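Local coordinates for receptor-like protein kinase ANXUR1 (Arabidopsis thaliana, PDB 6FIG), which serves as a cell-surface receptor kinase in plant reproduction and probably senses extracellular signals through its malectin-like ectodomain, at residues Ser106-Ala110 and Ala111-Gln115; Met178-Lys181 and Thr182-Leu185; Ile244-Ala247 and Asp248-Lys251; Asn305-Ala308 and Gln309-Thr313. All blocks are in the same frame, centred on the assembly; numbering follows the deposited sequence.

Contact 1 (Ser106-Ala110 and Ala111-Gln115); sequences SNFSA and AITCQ. With NAG (2-acetamido-2-deoxy-beta-D-glucopyranose), chain C.
S109 starts helix 110-117 by capping it: its OG accepts the backbone N-H of I112 at 3.1 Å, a nearly straight bond with an angle of 165° at the hydrogen. With OG anti to the S109 backbone N (chi1 176°), the hydroxyl faces the first helical turn, and I112 CG1 lies alongside it at 3.3 Å. The S109 carbonyl is gripped twice by one residue. T113 N donates to S109 O at 3.1 Å and T113 OG1 donates to the same oxygen at 2.8 Å, the two arriving from opposite faces of the carbonyl plane. This is the tight, buried side. Here the F108 ring carries the A110 N over the centre of one face, its CE1 lies 3.8 Å from T113 OG1, approached obliquely, and the ring is edge-to-face with F95, next to a G1 bulge formed by N107 and F108.

The other side is looser and leads to solvent. N107 ND2 is covalently joined to C1 of the N-acetylglucosamine, and the sugar reaches back to the helix where its C6 sits 3.7 Å from I112 CD1. N382 ND2 bonds N107 O. N107, F108 and S109 form an N-X-S glycosylation sequon, so the serine of the sequon also supplies the helix cap: its hydroxyl and its carbonyl oxygen both accept from the first helical turn, while its N-H goes to N382 OD1.

Contact 2 (Met178-Lys181 and Thr182-Leu185); sequences MDAK and TANL
A type I beta turn runs from A180 to A183, and it is closed by the backbone N-H of A183, which donates to A180 O at 3.1 Å. The bond is straight at the hydrogen, 164°, but the donor stands well above the carbonyl plane. The methyls of the two end residues come together on the buried side of the turn, A180 CB to A183 CB at 4.4 Å, and A183 CB also rests 3.5 Å from A180 O.

An Asx turn leads into this turn. D179 OD1 accepts from the backbone N of K181 at 3.1 Å, with CG anti to the backbone N of D179 (chi1 -166°), and the donor comes from above the carboxylate plane. The two motifs overlap, so the amide of K181 is held just where the beta turn begins. In the fold this is the bend that follows strand 177-179, the second arm of a short hairpin with strand 167-170, and sends the chain into strand 185-192; the hairpin is consistent with the linker between the two malectin-like halves of such ectodomains.

A water spans the outer side: it donates to D179 O at 2.8 Å and accepts from T182 N, also at 2.8 Å, giving that amide a partner the turn itself does not supply. R73 NH2 bonds both K181 O and A183 O, gathering two carbonyls of the turn on one guanidinium nitrogen. Beyond the turn, N184 is held by its backbone N to D373 OD1 and by its OD1 to A129 N, while A180 packs on F165 and I281.

Contact 3 (Ile244-Ala247 and Asp248-Lys251); sequences IAPA and DIYK. With CA (calcium ion), chain H.
Y250 folds its ring back against A245, so that A245 CB lies 3.8 Å from CE2 and 3.6 Å from OH, while A245 O sits at the ring edge, near its plane. I244 CG2 adds a second methyl beside the same hydroxyl. Placing CG anti to the carbonyl carbon (chi1 -61°) sends the ring back along the incoming chain, with I249 CG2 over the centre of one face. The hydroxyl's polar partner lies elsewhere: Y250 OH is hydrogen-bonded to H285 ND1, and A245 O is bonded to Y237 OH.

Among the backbone groups, P246 O accepts from I249 N at 3.0 Å, with the donor above the carbonyl plane. A247 O takes two weak bonds, from Y250 N at 3.0 Å and K251 N at 3.2 Å; K251 N is also weakly bonded to D248 O. This short, poorly bonded helix, 247-250, is a single turn between a long loop and strand 252-255 of the malectin-like fold, and it presents one carbonyl, that of I249, to a metal. I249 O binds the calcium ion at 2.5 Å; T252 O, N365 O, V193 O and N192 OD1 are other ligands, so the ion draws together the end of the helix and other parts of the chain. Y250 O has a weak bond from N365 ND2.

On the flank away from the tyrosine, I249 CG1 packs on P246 CD at 3.9 Å. The extended side chain of K251 runs past A247, with CG 3.5 Å from A247 O, and K251 also packs on K27 of the second subunit.

Contact 4 (Asn305-Ala308 and Gln309-Thr313); sequences NRTA and QADTT. With NAG (2-acetamido-2-deoxy-beta-D-glucopyranose), chain D; NAG (2-acetamido-2-deoxy-beta-D-glucopyranose), chain B.
The carboxylate of D311 is turned obliquely toward T307, with OD2 3.9 Å from T307 CG2 and the methyl standing well off its plane. At the start of 305-308 the amide of N305 points OD1 toward O6 of one N-acetylglucosamine, 3.0 Å away, again tilted out of the amide plane. The acetamide of the next sugar turns N2 and C8 to the backbone of N305: N2 gives a weak bond to N305 O at 3.3 Å. C8 of this acetamide then comes to 3.6 Å from T307 OG1.

The apolar core is small and tight. T307 CG2, anti to the backbone N while OG1 sits beside it (chi1 -67°), presses on A310 CB at 3.4 Å, closer than usual for two carbons. The hydroxyl is thereby left on the glycan side and the methyl on the turn side. A310 also starts a type II' turn closed by T313 N to A310 O at 2.9 Å, with D311 at the positive phi of 58° that this turn requires.

A308 and Q309 both face I301 as a classic bulge, and the chain turns a corner at A308. Strand 306-307 is one of the two outermost strands, within this chain, of a four-stranded antiparallel sheet, beside strand 299-303, where T307 touches Y302; A308 also packs on Y332 of strand 327-336, and the loop goes on to helix 317-321.

Followed from the N terminus, the four contacts come in series, each completed before the next begins, and none nests in or crosses another. Contact 1 joins strand 102-108 to helix 110-117. Contact 2 turns the chain from strand 177-179 into strand 185-192, with centres of contacts 1 and 2 about 26 Å apart. Contact 3 carries a long loop into helix 247-250 and lies across the chain's centre from contact 1. Contact 4 takes edge strand 306-307 into the loop before helix 317-321. Contacts 1 and 4 both touch glycans yet their centres are about 37 Å apart; contact 3 alone includes a calcium ligand. No two of them touch.

Contact 1 (Ser106-Ala110 and Ala111-Gln115)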
loop_
_atom_site.group_PDB
_atom_site.type_symbol
_atom_site.label_atom_id
_atom_site.label_comp_id
_atom_site.label_asym_id
_atom_site.label_seq_id
_atom_site.Cartn_x
_atom_site.Cartn_y
_atom_site.Cartn_z
ATOM N N SER A 106 -2.454 25.597 17.679
ATOM C CA SER A 106 -2.562 27.034 17.933
ATOM C C SER A 106 -1.611 27.368 19.065
ATOM O O SER A 106 -1.624 26.678 20.095
ATOM C CB SER A 106 -3.991 27.440 18.304
ATOM O OG SER A 106 -4.103 28.838 18.566
ATOM N N ASN A 107 -0.758 28.368 18.868
ATOM C CA ASN A 107 0.306 28.687 19.830
ATOM C C ASN A 107 1.168 27.468 20.192
ATOM O O ASN A 107 1.625 27.311 21.332
ATOM C CB ASN A 107 -0.312 29.277 21.098
ATOM C CG ASN A 107 0.723 29.914 22.001
ATOM O OD1 ASN A 107 1.537 30.725 21.563
ATOM N ND2 ASN A 107 0.700 29.536 23.267
ATOM N N PHE A 108 1.406 26.630 19.199
ATOM C CA PHE A 108 2.036 25.329 19.382
ATOM C C PHE A 108 3.544 25.437 19.511
ATOM O O PHE A 108 4.217 25.957 18.609
ATOM C CB PHE A 108 1.673 24.440 18.205
ATOM C CG PHE A 108 2.472 23.173 18.113
ATOM C CD1 PHE A 108 2.404 22.220 19.128
ATOM C CD2 PHE A 108 3.267 22.917 16.991
ATOM C CE1 PHE A 108 3.118 21.046 19.039
ATOM C CE2 PHE A 108 4.003 21.741 16.903
ATOM C CZ PHE A 108 3.912 20.794 17.932
ATOM N N SER A 109 4.064 24.927 20.629
ATOM C CA SER A 109 5.495 24.832 20.882
ATOM C C SER A 109 5.886 23.367 20.822
ATOM O O SER A 109 5.625 22.601 21.763
ATOM C CB SER A 109 5.866 25.394 22.254
ATOM O OG SER A 109 7.258 25.205 22.518
ATOM N N ALA A 110 6.523 22.978 19.730
ATOM C CA ALA A 110 7.071 21.635 19.604
ATOM C C ALA A 110 8.134 21.355 20.677
ATOM O O ALA A 110 8.190 20.247 21.241
ATOM C CB ALA A 110 7.668 21.441 18.226
ATOM N N ALA A 111 8.951 22.364 20.963
ATOM C CA ALA A 111 10.035 22.245 21.946
ATOM C C ALA A 111 9.474 21.888 23.321
ATOM O O ALA A 111 9.879 20.886 23.920
ATOM C CB ALA A 111 10.839 23.534 22.007
ATOM N N ILE A 112 8.513 22.679 23.793
ATOM C CA ILE A 112 7.884 22.443 25.104
ATOM C C ILE A 112 7.131 21.110 25.158
ATOM O O ILE A 112 7.203 20.380 26.167
ATOM C CB ILE A 112 6.950 23.624 25.496
ATOM C CG1 ILE A 112 7.784 24.879 25.761
ATOM C CG2 ILE A 112 6.109 23.297 26.725
ATOM C CD1 ILE A 112 6.978 26.159 25.836
ATOM N N THR A 113 6.411 20.788 24.092
ATOM C CA THR A 113 5.668 19.528 24.035
ATOM C C THR A 113 6.627 18.338 24.126
ATOM O O THR A 113 6.379 17.406 24.901
ATOM C CB THR A 113 4.784 19.456 22.783
ATOM O OG1 THR A 113 3.959 20.627 22.740
ATOM C CG2 THR A 113 3.903 18.197 22.802
ATOM N N CYS A 114 7.723 18.394 23.374
ATOM C CA CYS A 114 8.757 17.348 23.391
ATOM C C CYS A 114 9.409 17.189 24.762
ATOM O O CYS A 114 9.593 16.064 25.231
ATOM C CB CYS A 114 9.813 17.606 22.317
ATOM S SG CYS A 114 9.220 17.096 20.687
ATOM N N GLN A 115 9.721 18.308 25.410
ATOM C CA GLN A 115 10.301 18.282 26.764
ATOM C C GLN A 115 9.350 17.604 27.766
ATOM O O GLN A 115 9.773 16.733 28.535
ATOM C CB GLN A 115 10.634 19.694 27.221
ATOM C CG GLN A 115 11.476 19.773 28.487
ATOM C CD GLN A 115 11.790 21.206 28.877
ATOM O OE1 GLN A 115 11.277 22.156 28.275
ATOM N NE2 GLN A 115 12.632 21.372 29.890
HETATM C C1 NAG C . 1.611 30.036 24.276
HETATM C C2 NAG C . 0.855 30.899 25.275
HETATM C C3 NAG C . 1.738 31.264 26.466
HETATM C C4 NAG C . 2.421 30.031 27.047
HETATM C C5 NAG C . 3.172 29.286 25.950
HETATM C C6 NAG C . 3.846 28.004 26.437
HETATM C C7 NAG C . -0.835 32.302 24.164
HETATM C C8 NAG C . -1.060 33.608 23.463
HETATM N N2 NAG C . 0.413 32.102 24.591
HETATM O O3 NAG C . 0.959 31.918 27.471
HETATM O O4 NAG C . 3.343 30.481 28.058
HETATM O O5 NAG C . 2.248 28.934 24.919
HETATM O O6 NAG C . 2.862 27.070 26.888
HETATM O O7 NAG C . -1.739 31.514 24.334
#

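Contact 2 (Met178-Lys181 and Thr182-Leu185)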
loop_
_atom_site.group_PDB
_atom_site.type_symbol
_atom_site.label_atom_id
_atom_site.label_comp_id
_atom_site.label_asym_id
_atom_site.label_seq_id
_atom_site.Cartn_x
_atom_site.Cartn_y
_atom_site.Cartn_z
ATOM N N MET A 178 -22.986 10.298 21.050
ATOM C CA MET A 178 -22.256 11.371 20.371
ATOM C C MET A 178 -22.030 10.877 18.955
ATOM O O MET A 178 -21.611 9.746 18.760
ATOM C CB MET A 178 -20.868 11.625 20.983
ATOM C CG MET A 178 -20.816 12.383 22.298
ATOM S SD MET A 178 -21.609 13.993 22.343
ATOM C CE MET A 178 -20.510 15.010 21.360
ATOM N N ASP A 179 -22.306 11.725 17.971
ATOM C CA ASP A 179 -22.094 11.363 16.553
ATOM C C ASP A 179 -20.728 11.792 16.043
ATOM O O ASP A 179 -20.459 12.979 15.975
ATOM C CB ASP A 179 -23.183 11.973 15.690
ATOM C CG ASP A 179 -23.228 11.382 14.299
ATOM O OD1 ASP A 179 -22.429 10.464 14.000
ATOM O OD2 ASP A 179 -24.090 11.823 13.523
ATOM N N ALA A 180 -19.876 10.830 15.670
ATOM C CA ALA A 180 -18.534 11.133 15.148
ATOM C C ALA A 180 -18.443 10.964 13.637
ATOM O O ALA A 180 -17.377 11.259 13.068
ATOM C CB ALA A 180 -17.492 10.270 15.821
ATOM N N LYS A 181 -19.539 10.565 12.978
ATOM C CA LYS A 181 -19.494 10.311 11.536
ATOM C C LYS A 181 -18.940 11.485 10.723
ATOM O O LYS A 181 -18.205 11.273 9.760
ATOM C CB LYS A 181 -20.873 9.906 11.009
ATOM C CG LYS A 181 -20.973 9.695 9.512
ATOM C CD LYS A 181 -20.102 8.540 9.054
ATOM C CE LYS A 181 -20.191 8.324 7.552
ATOM N NZ LYS A 181 -21.568 8.083 7.075
ATOM N N THR A 182 -19.285 12.716 11.099
ATOM C CA THR A 182 -18.815 13.895 10.366
ATOM C C THR A 182 -17.932 14.786 11.247
ATOM O O THR A 182 -17.752 15.977 10.950
ATOM C CB THR A 182 -19.980 14.713 9.776
ATOM O OG1 THR A 182 -20.904 15.020 10.819
ATOM C CG2 THR A 182 -20.698 13.932 8.657
ATOM N N ALA A 183 -17.354 14.210 12.287
ATOM C CA ALA A 183 -16.465 14.937 13.173
ATOM C C ALA A 183 -15.051 14.968 12.606
ATOM O O ALA A 183 -14.659 14.078 11.841
ATOM C CB ALA A 183 -16.463 14.312 14.549
ATOM N N ASN A 184 -14.308 15.989 13.001
ATOM C CA ASN A 184 -12.860 16.020 12.841
ATOM C C ASN A 184 -12.269 15.556 14.142
ATOM O O ASN A 184 -12.725 16.002 15.212
ATOM C CB ASN A 184 -12.396 17.430 12.496
ATOM C CG ASN A 184 -12.999 17.914 11.204
ATOM O OD1 ASN A 184 -12.701 17.362 10.124
ATOM N ND2 ASN A 184 -13.879 18.915 11.289
ATOM N N LEU A 185 -11.317 14.625 14.080
ATOM C CA LEU A 185 -10.796 13.984 15.273
ATOM C C LEU A 185 -9.299 14.120 15.303
ATOM O O LEU A 185 -8.656 14.167 14.243
ATOM C CB LEU A 185 -11.141 12.490 15.291
ATOM C CG LEU A 185 -12.595 12.066 15.109
ATOM C CD1 LEU A 185 -12.664 10.548 14.897
ATOM C CD2 LEU A 185 -13.399 12.433 16.319
HETATM O O HOH W 1 -20.769 13.753 13.264
#

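Contact 3 (Ile244-Ala247 and Asp248-Lys251)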
loop_
_atom_site.group_PDB
_atom_site.type_symbol
_atom_site.label_atom_id
_atom_site.label_comp_id
_atom_site.label_asym_id
_atom_site.label_seq_id
_atom_site.Cartn_x
_atom_site.Cartn_y
_atom_site.Cartn_z
ATOM N N ILE A 244 -10.488 -1.468 10.526
ATOM C CA ILE A 244 -10.665 -1.028 11.898
ATOM C C ILE A 244 -9.381 -1.213 12.702
ATOM O O ILE A 244 -8.948 -0.313 13.402
ATOM C CB ILE A 244 -11.871 -1.732 12.570
ATOM C CG1 ILE A 244 -13.194 -1.165 12.010
ATOM C CG2 ILE A 244 -11.816 -1.643 14.066
ATOM C CD1 ILE A 244 -13.533 0.256 12.456
ATOM N N ALA A 245 -8.762 -2.382 12.571
ATOM C CA ALA A 245 -7.508 -2.666 13.293
ATOM C C ALA A 245 -6.933 -3.962 12.738
ATOM O O ALA A 245 -7.688 -4.842 12.332
ATOM C CB ALA A 245 -7.757 -2.817 14.778
ATOM N N PRO A 246 -5.604 -4.082 12.720
ATOM C CA PRO A 246 -4.989 -5.279 12.198
ATOM C C PRO A 246 -5.148 -6.494 13.097
ATOM O O PRO A 246 -5.391 -6.383 14.318
ATOM C CB PRO A 246 -3.506 -4.891 12.076
ATOM C CG PRO A 246 -3.319 -3.846 13.093
ATOM C CD PRO A 246 -4.610 -3.091 13.146
ATOM N N ALA A 247 -5.024 -7.661 12.488
ATOM C CA ALA A 247 -5.302 -8.919 13.194
ATOM C C ALA A 247 -4.470 -9.084 14.453
ATOM O O ALA A 247 -4.958 -9.613 15.462
ATOM C CB ALA A 247 -5.099 -10.108 12.284
ATOM N N ASP A 248 -3.228 -8.609 14.417
ATOM C CA ASP A 248 -2.348 -8.753 15.569
ATOM C C ASP A 248 -2.835 -8.044 16.826
ATOM O O ASP A 248 -2.516 -8.517 17.927
ATOM C CB ASP A 248 -0.898 -8.385 15.229
ATOM C CG ASP A 248 -0.129 -9.556 14.566
ATOM O OD1 ASP A 248 -0.593 -10.725 14.540
ATOM O OD2 ASP A 248 0.976 -9.329 14.062
ATOM N N ILE A 249 -3.623 -6.969 16.701
ATOM C CA ILE A 249 -4.232 -6.338 17.869
ATOM C C ILE A 249 -5.088 -7.360 18.617
ATOM O O ILE A 249 -5.002 -7.484 19.857
ATOM C CB ILE A 249 -5.132 -5.138 17.455
ATOM C CG1 ILE A 249 -4.253 -3.997 16.933
ATOM C CG2 ILE A 249 -6.076 -4.696 18.573
ATOM C CD1 ILE A 249 -3.349 -3.377 17.967
ATOM N N TYR A 250 -5.896 -8.086 17.858
ATOM C CA TYR A 250 -6.878 -9.015 18.422
ATOM C C TYR A 250 -6.256 -10.307 18.937
ATOM O O TYR A 250 -6.883 -10.998 19.743
ATOM C CB TYR A 250 -7.981 -9.259 17.390
ATOM C CG TYR A 250 -8.704 -7.989 17.032
ATOM C CD1 TYR A 250 -9.460 -7.310 17.974
ATOM C CD2 TYR A 250 -8.587 -7.425 15.770
ATOM C CE1 TYR A 250 -10.115 -6.142 17.662
ATOM C CE2 TYR A 250 -9.251 -6.252 15.442
ATOM C CZ TYR A 250 -9.976 -5.589 16.399
ATOM O OH TYR A 250 -10.638 -4.426 16.098
ATOM N N LYS A 251 -5.022 -10.615 18.527
ATOM C CA LYS A 251 -4.339 -11.841 18.979
ATOM C C LYS A 251 -3.586 -11.706 20.309
ATOM O O LYS A 251 -2.983 -12.685 20.788
ATOM C CB LYS A 251 -3.377 -12.352 17.892
ATOM C CG LYS A 251 -4.101 -12.802 16.645
ATOM C CD LYS A 251 -3.141 -13.185 15.517
ATOM C CE LYS A 251 -3.920 -13.459 14.238
ATOM N NZ LYS A 251 -3.047 -13.756 13.053
HETATM CA CA CA H . -3.648 -6.705 21.767
#

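Contact 4 (Asn305-Ala308 and Gln309-Thr313)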
loop_
_atom_site.group_PDB
_atom_site.type_symbol
_atom_site.label_atom_id
_atom_site.label_comp_id
_atom_site.label_asym_id
_atom_site.label_seq_id
_atom_site.Cartn_x
_atom_site.Cartn_y
_atom_site.Cartn_z
ATOM N N ASN A 305 -14.148 7.373 36.332
ATOM C CA ASN A 305 -14.947 6.968 37.496
ATOM C C ASN A 305 -16.446 6.821 37.236
ATOM O O ASN A 305 -17.208 6.611 38.185
ATOM C CB ASN A 305 -14.691 7.901 38.693
ATOM C CG ASN A 305 -13.223 7.982 39.061
ATOM O OD1 ASN A 305 -12.479 6.998 38.930
ATOM N ND2 ASN A 305 -12.791 9.159 39.523
ATOM N N ARG A 306 -16.864 6.874 35.972
ATOM C CA ARG A 306 -18.257 6.742 35.605
ATOM C C ARG A 306 -18.458 5.424 34.857
ATOM O O ARG A 306 -17.513 4.842 34.325
ATOM C CB ARG A 306 -18.668 7.912 34.747
ATOM C CG ARG A 306 -18.582 9.228 35.508
ATOM C CD ARG A 306 -18.597 10.379 34.546
ATOM N NE ARG A 306 -19.929 10.573 33.991
ATOM C CZ ARG A 306 -20.270 11.551 33.159
ATOM N NH1 ARG A 306 -19.367 12.442 32.742
ATOM N NH2 ARG A 306 -21.535 11.636 32.741
ATOM N N THR A 307 -19.704 4.971 34.821
ATOM C CA THR A 307 -20.040 3.638 34.311
ATOM C C THR A 307 -20.101 3.625 32.793
ATOM O O THR A 307 -20.873 4.376 32.186
ATOM C CB THR A 307 -21.382 3.144 34.931
ATOM O OG1 THR A 307 -21.202 2.916 36.329
ATOM C CG2 THR A 307 -21.854 1.841 34.284
ATOM N N ALA A 308 -19.261 2.793 32.173
ATOM C CA ALA A 308 -19.340 2.505 30.755
ATOM C C ALA A 308 -20.101 1.197 30.485
ATOM O O ALA A 308 -20.951 1.138 29.592
ATOM C CB ALA A 308 -17.949 2.459 30.157
ATOM N N GLN A 309 -19.776 0.142 31.238
ATOM C CA GLN A 309 -20.560 -1.102 31.234
ATOM C C GLN A 309 -20.537 -1.587 32.637
ATOM O O GLN A 309 -19.456 -1.867 33.176
ATOM C CB GLN A 309 -19.912 -2.218 30.426
ATOM C CG GLN A 309 -19.839 -2.092 28.956
ATOM C CD GLN A 309 -21.140 -1.883 28.194
ATOM O OE1 GLN A 309 -22.233 -2.264 28.571
ATOM N NE2 GLN A 309 -20.986 -1.278 27.071
ATOM N N ALA A 310 -21.695 -1.699 33.263
ATOM C CA ALA A 310 -21.725 -2.225 34.605
ATOM C C ALA A 310 -23.138 -2.615 34.954
ATOM O O ALA A 310 -23.959 -2.780 34.041
ATOM C CB ALA A 310 -21.138 -1.214 35.590
ATOM N N ASP A 311 -23.412 -2.796 36.246
ATOM C CA ASP A 311 -24.760 -3.079 36.720
ATOM C C ASP A 311 -25.254 -4.360 36.031
ATOM O O ASP A 311 -24.535 -5.360 36.048
ATOM C CB ASP A 311 -25.647 -1.835 36.510
ATOM C CG ASP A 311 -25.020 -0.569 37.101
ATOM O OD1 ASP A 311 -24.676 -0.587 38.305
ATOM O OD2 ASP A 311 -24.871 0.432 36.377
ATOM N N THR A 312 -26.437 -4.344 35.415
ATOM C CA THR A 312 -26.977 -5.548 34.769
ATOM C C THR A 312 -26.523 -5.711 33.318
ATOM O O THR A 312 -26.912 -6.676 32.660
ATOM C CB THR A 312 -28.527 -5.569 34.822
ATOM O OG1 THR A 312 -29.043 -4.468 34.054
ATOM C CG2 THR A 312 -29.003 -5.478 36.251
ATOM N N THR A 313 -25.696 -4.793 32.814
ATOM C CA THR A 313 -25.146 -4.898 31.469
ATOM C C THR A 313 -23.614 -4.765 31.491
ATOM O O THR A 313 -23.051 -3.897 30.831
ATOM C CB THR A 313 -25.783 -3.850 30.523
ATOM O OG1 THR A 313 -25.694 -2.556 31.118
ATOM C CG2 THR A 313 -27.265 -4.176 30.286
HETATM C C1 NAG D . -15.830 3.924 42.335
HETATM C C2 NAG D . -17.170 4.624 42.211
HETATM C C3 NAG D . -16.995 6.045 42.733
HETATM C C4 NAG D . -16.446 6.050 44.165
HETATM C C5 NAG D . -15.238 5.112 44.329
HETATM C C6 NAG D . -14.909 4.863 45.799
HETATM C C7 NAG D . -18.547 3.771 40.349
HETATM C C8 NAG D . -18.931 3.973 38.911
HETATM N N2 NAG D . -17.663 4.648 40.839
HETATM O O3 NAG D . -18.258 6.716 42.685
HETATM O O4 NAG D . -16.079 7.396 44.519
HETATM O O5 NAG D . -15.472 3.837 43.711
HETATM O O6 NAG D . -15.626 3.717 46.281
HETATM O O7 NAG D . -19.022 2.854 41.004
HETATM C C1 NAG B . -12.810 0.166 40.393
HETATM C C2 NAG B . -13.168 0.015 41.857
HETATM C C3 NAG B . -14.490 0.704 42.175
HETATM C C4 NAG B . -14.561 2.104 41.591
HETATM C C5 NAG B . -14.251 2.044 40.102
HETATM C C6 NAG B . -14.362 3.366 39.351
HETATM C C7 NAG B . -12.379 -2.097 42.850
HETATM C C8 NAG B . -12.660 -3.575 42.958
HETATM N N2 NAG B . -13.254 -1.421 42.100
HETATM O O3 NAG B . -14.642 0.775 43.593
HETATM O O4 NAG B . -15.885 2.620 41.753
HETATM O O5 NAG B . -12.928 1.535 39.998
HETATM O O6 NAG B . -13.313 4.262 39.731
HETATM O O7 NAG B . -11.423 -1.573 43.415
#